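Local coordinates for protein regulator of polyketide synthase expression (Bifidobacterium adolescentis, PDB 3ONQ) that is of unknown detailed function but probably regulates transcription of polyketide synthase genes through a PucR-type C-terminal helix-turn-helix domain, at residues T90-L98 and A139-Q148. Sequence-based numbering, arbitrary orientation.
Sequences TYGTFLLAL and ALRETMFSLQ
The selenium of Met144, a selenomethionine, sits over one face of the Tyr91 ring, with SE 3.6 Å from CZ. This is a Met-aromatic contact, displaced from the ring centre toward the hydroxyl end. CG of Met144 adds a CH-pi contact over the same ring. Tyr91 turns its CG anti to the backbone N (chi1 179°), which carries the ring across to the helix. At the ring edge, in its plane, lies NE2 of Gln148, 3.3 Å from Tyr91 OH. The amide plane is turned 69° from the ring. A water donates to Gln148 OE1 and makes a weak bond to the tyrosine hydroxyl. With an alanine here in place of Tyr91 the ring is gone, which would probably leave the selenium of Met144 without its aromatic partner and open a gap beside the Gln148 amide.

Phe94, across the type II' turn, receives CB of Leu147 over its ring centre, 3.9 Å from the centroid. Leu147 CD1 continues to Leu96 CD1. Leu96 CD2 rests on the carbonyl O of Leu140, while its CG meets Thr143 CG2. That methyl faces the strand because OG1 is turned back to Ala139 O (2.8 Å), which also accepts from Thr143 N on its other face. Leu140 CD2 lies 4.1 Å from both Leu96 CB and Leu98 CB.

The axes of strand 94-98 and helix 139-148 run nearly antiparallel, at 155°. Helix 132-149 lies on one face of the mixed sheet, where Thr143 also touches Tyr125 of strand 124-131, and Gln148 meets helix 166-172. Leu95 points to the opposite face, where it packs on helix 67-80, as fits an alpha-beta-alpha sandwich.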
loop_
_atom_site.group_PDB
_atom_site.type_symbol
_atom_site.label_atom_id
_atom_site.label_comp_id
_atom_site.label_asym_id
_atom_site.label_seq_id
_atom_site.Cartn_x
_atom_site.Cartn_y
_atom_site.Cartn_z
ATOM N N THR B 90 12.347 -22.713 7.269
ATOM C CA THR B 90 13.039 -22.604 8.540
ATOM C C THR B 90 13.561 -21.202 8.743
ATOM O O THR B 90 13.840 -20.475 7.784
ATOM C CB THR B 90 14.205 -23.589 8.650
ATOM O OG1 THR B 90 15.161 -23.291 7.631
ATOM C CG2 THR B 90 13.709 -25.011 8.469
ATOM N N TYR B 91 13.673 -20.814 10.004
ATOM C CA TYR B 91 14.187 -19.502 10.331
ATOM C C TYR B 91 14.940 -19.599 11.641
ATOM O O TYR B 91 14.340 -19.727 12.706
ATOM C CB TYR B 91 13.041 -18.504 10.412
ATOM C CG TYR B 91 13.492 -17.128 10.773
ATOM C CD1 TYR B 91 13.986 -16.267 9.806
ATOM C CD2 TYR B 91 13.451 -16.693 12.091
ATOM C CE1 TYR B 91 14.414 -14.993 10.144
ATOM C CE2 TYR B 91 13.864 -15.435 12.434
ATOM C CZ TYR B 91 14.346 -14.588 11.462
ATOM O OH TYR B 91 14.760 -13.327 11.820
ATOM N N GLY B 92 16.265 -19.561 11.560
ATOM C CA GLY B 92 17.078 -19.851 12.723
ATOM C C GLY B 92 16.809 -21.283 13.148
ATOM O O GLY B 92 16.840 -22.196 12.326
ATOM N N THR B 93 16.530 -21.478 14.430
ATOM C CA THR B 93 16.177 -22.794 14.944
ATOM C C THR B 93 14.695 -23.137 14.726
ATOM O O THR B 93 14.271 -24.267 14.997
ATOM C CB THR B 93 16.412 -22.845 16.450
ATOM O OG1 THR B 93 15.650 -21.795 17.060
ATOM C CG2 THR B 93 17.883 -22.643 16.769
ATOM N N PHE B 94 13.907 -22.170 14.257
ATOM C CA PHE B 94 12.456 -22.363 14.133
ATOM C C PHE B 94 12.040 -22.971 12.792
ATOM O O PHE B 94 12.634 -22.677 11.760
ATOM C CB PHE B 94 11.719 -21.034 14.295
ATOM C CG PHE B 94 12.063 -20.302 15.551
ATOM C CD1 PHE B 94 11.913 -20.910 16.783
ATOM C CD2 PHE B 94 12.518 -18.998 15.500
ATOM C CE1 PHE B 94 12.227 -20.232 17.939
ATOM C CE2 PHE B 94 12.832 -18.319 16.655
ATOM C CZ PHE B 94 12.690 -18.939 17.870
ATOM N N LEU B 95 11.008 -23.811 12.823
ATOM C CA LEU B 95 10.313 -24.236 11.612
ATOM C C LEU B 95 8.967 -23.524 11.588
ATOM O O LEU B 95 8.233 -23.553 12.575
ATOM C CB LEU B 95 10.111 -25.754 11.605
ATOM C CG LEU B 95 9.423 -26.365 10.379
ATOM C CD1 LEU B 95 9.959 -27.746 10.101
ATOM C CD2 LEU B 95 7.893 -26.406 10.551
ATOM N N LEU B 96 8.656 -22.863 10.475
ATOM C CA LEU B 96 7.369 -22.188 10.315
ATOM C C LEU B 96 6.602 -22.857 9.190
ATOM O O LEU B 96 7.178 -23.192 8.158
ATOM C CB LEU B 96 7.543 -20.698 9.997
ATOM C CG LEU B 96 7.804 -19.715 11.139
ATOM C CD1 LEU B 96 8.956 -20.166 11.991
ATOM C CD2 LEU B 96 8.053 -18.307 10.593
ATOM N N ALA B 97 5.305 -23.048 9.401
ATOM C CA ALA B 97 4.444 -23.670 8.413
ATOM C C ALA B 97 3.226 -22.794 8.190
ATOM O O ALA B 97 2.520 -22.436 9.141
ATOM C CB ALA B 97 4.008 -25.054 8.880
ATOM N N LEU B 98 2.984 -22.467 6.926
ATOM C CA LEU B 98 1.827 -21.702 6.518
ATOM C C LEU B 98 0.850 -22.659 5.847
ATOM O O LEU B 98 1.131 -23.178 4.767
ATOM C CB LEU B 98 2.247 -20.632 5.520
ATOM C CG LEU B 98 1.109 -19.796 4.935
ATOM C CD1 LEU B 98 0.649 -18.754 5.949
ATOM C CD2 LEU B 98 1.565 -19.136 3.647
ATOM N N ALA B 139 0.801 -13.569 8.510
ATOM C CA ALA B 139 0.792 -14.754 9.367
ATOM C C ALA B 139 2.206 -15.244 9.660
ATOM O O ALA B 139 2.556 -15.544 10.802
ATOM C CB ALA B 139 -0.046 -15.885 8.726
ATOM N N LEU B 140 3.027 -15.339 8.627
ATOM C CA LEU B 140 4.399 -15.786 8.828
ATOM C C LEU B 140 5.227 -14.806 9.677
ATOM O O LEU B 140 6.017 -15.218 10.520
ATOM C CB LEU B 140 5.077 -16.065 7.491
ATOM C CG LEU B 140 4.578 -17.354 6.824
ATOM C CD1 LEU B 140 5.053 -17.469 5.364
ATOM C CD2 LEU B 140 5.060 -18.545 7.623
ATOM N N ARG B 141 5.053 -13.513 9.454
ATOM C CA ARG B 141 5.829 -12.542 10.201
ATOM C C ARG B 141 5.388 -12.439 11.672
ATOM O O ARG B 141 6.225 -12.418 12.567
ATOM C CB ARG B 141 5.833 -11.186 9.498
ATOM C CG ARG B 141 6.733 -11.181 8.258
ATOM C CD ARG B 141 6.737 -9.841 7.538
ATOM N NE ARG B 141 7.221 -8.732 8.359
ATOM C CZ ARG B 141 8.498 -8.367 8.450
ATOM N NH1 ARG B 141 9.430 -9.032 7.779
ATOM N NH2 ARG B 141 8.849 -7.336 9.210
ATOM N N GLU B 142 4.087 -12.404 11.937
ATOM C CA GLU B 142 3.659 -12.349 13.334
ATOM C C GLU B 142 4.115 -13.605 14.062
ATOM O O GLU B 142 4.413 -13.567 15.265
ATOM C CB GLU B 142 2.146 -12.135 13.475
ATOM C CG GLU B 142 1.268 -13.280 12.959
ATOM C CD GLU B 142 -0.179 -12.831 12.747
ATOM O OE1 GLU B 142 -0.642 -11.922 13.465
ATOM O OE2 GLU B 142 -0.853 -13.372 11.849
ATOM N N THR B 143 4.188 -14.715 13.330
ATOM C CA THR B 143 4.667 -15.970 13.905
ATOM C C THR B 143 6.165 -15.868 14.211
ATOM O O THR B 143 6.606 -16.169 15.322
ATOM C CB THR B 143 4.379 -17.169 12.991
ATOM O OG1 THR B 143 2.960 -17.348 12.876
ATOM C CG2 THR B 143 4.989 -18.444 13.563
HETATM N N MSE B 144 6.940 -15.424 13.230
HETATM C CA MSE B 144 8.368 -15.191 13.441
HETATM C C MSE B 144 8.643 -14.275 14.649
HETATM O O MSE B 144 9.418 -14.621 15.534
HETATM C CB MSE B 144 9.014 -14.587 12.200
HETATM C CG MSE B 144 10.449 -14.029 12.458
HETATM SE SE MSE B 144 11.129 -13.170 10.844
HETATM C CE MSE B 144 10.068 -11.532 10.938
ATOM N N PHE B 145 8.035 -13.096 14.664
ATOM C CA PHE B 145 8.265 -12.154 15.760
ATOM C C PHE B 145 7.800 -12.676 17.130
ATOM O O PHE B 145 8.446 -12.406 18.144
ATOM C CB PHE B 145 7.606 -10.807 15.475
ATOM C CG PHE B 145 8.391 -9.920 14.541
ATOM C CD1 PHE B 145 9.604 -9.379 14.932
ATOM C CD2 PHE B 145 7.878 -9.578 13.296
ATOM C CE1 PHE B 145 10.320 -8.533 14.090
ATOM C CE2 PHE B 145 8.577 -8.744 12.449
ATOM C CZ PHE B 145 9.800 -8.219 12.839
ATOM N N SER B 146 6.683 -13.401 17.160
ATOM C CA SER B 146 6.182 -13.982 18.410
ATOM C C SER B 146 7.177 -14.983 18.976
ATOM O O SER B 146 7.435 -14.996 20.174
ATOM C CB SER B 146 4.809 -14.662 18.233
ATOM O OG SER B 146 3.777 -13.707 18.046
ATOM N N LEU B 147 7.751 -15.805 18.107
ATOM C CA LEU B 147 8.693 -16.819 18.558
ATOM C C LEU B 147 9.966 -16.156 19.067
ATOM O O LEU B 147 10.522 -16.592 20.060
ATOM C CB LEU B 147 9.006 -17.823 17.439
ATOM C CG LEU B 147 7.850 -18.767 17.057
ATOM C CD1 LEU B 147 8.141 -19.526 15.746
ATOM C CD2 LEU B 147 7.519 -19.768 18.177
ATOM N N GLN B 148 10.425 -15.102 18.392
ATOM C CA GLN B 148 11.593 -14.348 18.856
ATOM C C GLN B 148 11.317 -13.597 20.172
ATOM O O GLN B 148 12.220 -13.356 20.960
ATOM C CB GLN B 148 12.061 -13.360 17.781
ATOM C CG GLN B 148 12.625 -14.026 16.529
ATOM C CD GLN B 148 13.239 -13.035 15.557
ATOM O OE1 GLN B 148 12.651 -11.992 15.259
ATOM N NE2 GLN B 148 14.436 -13.357 15.057
HETATM O O HOH W 1 13.402 -10.372 13.103
#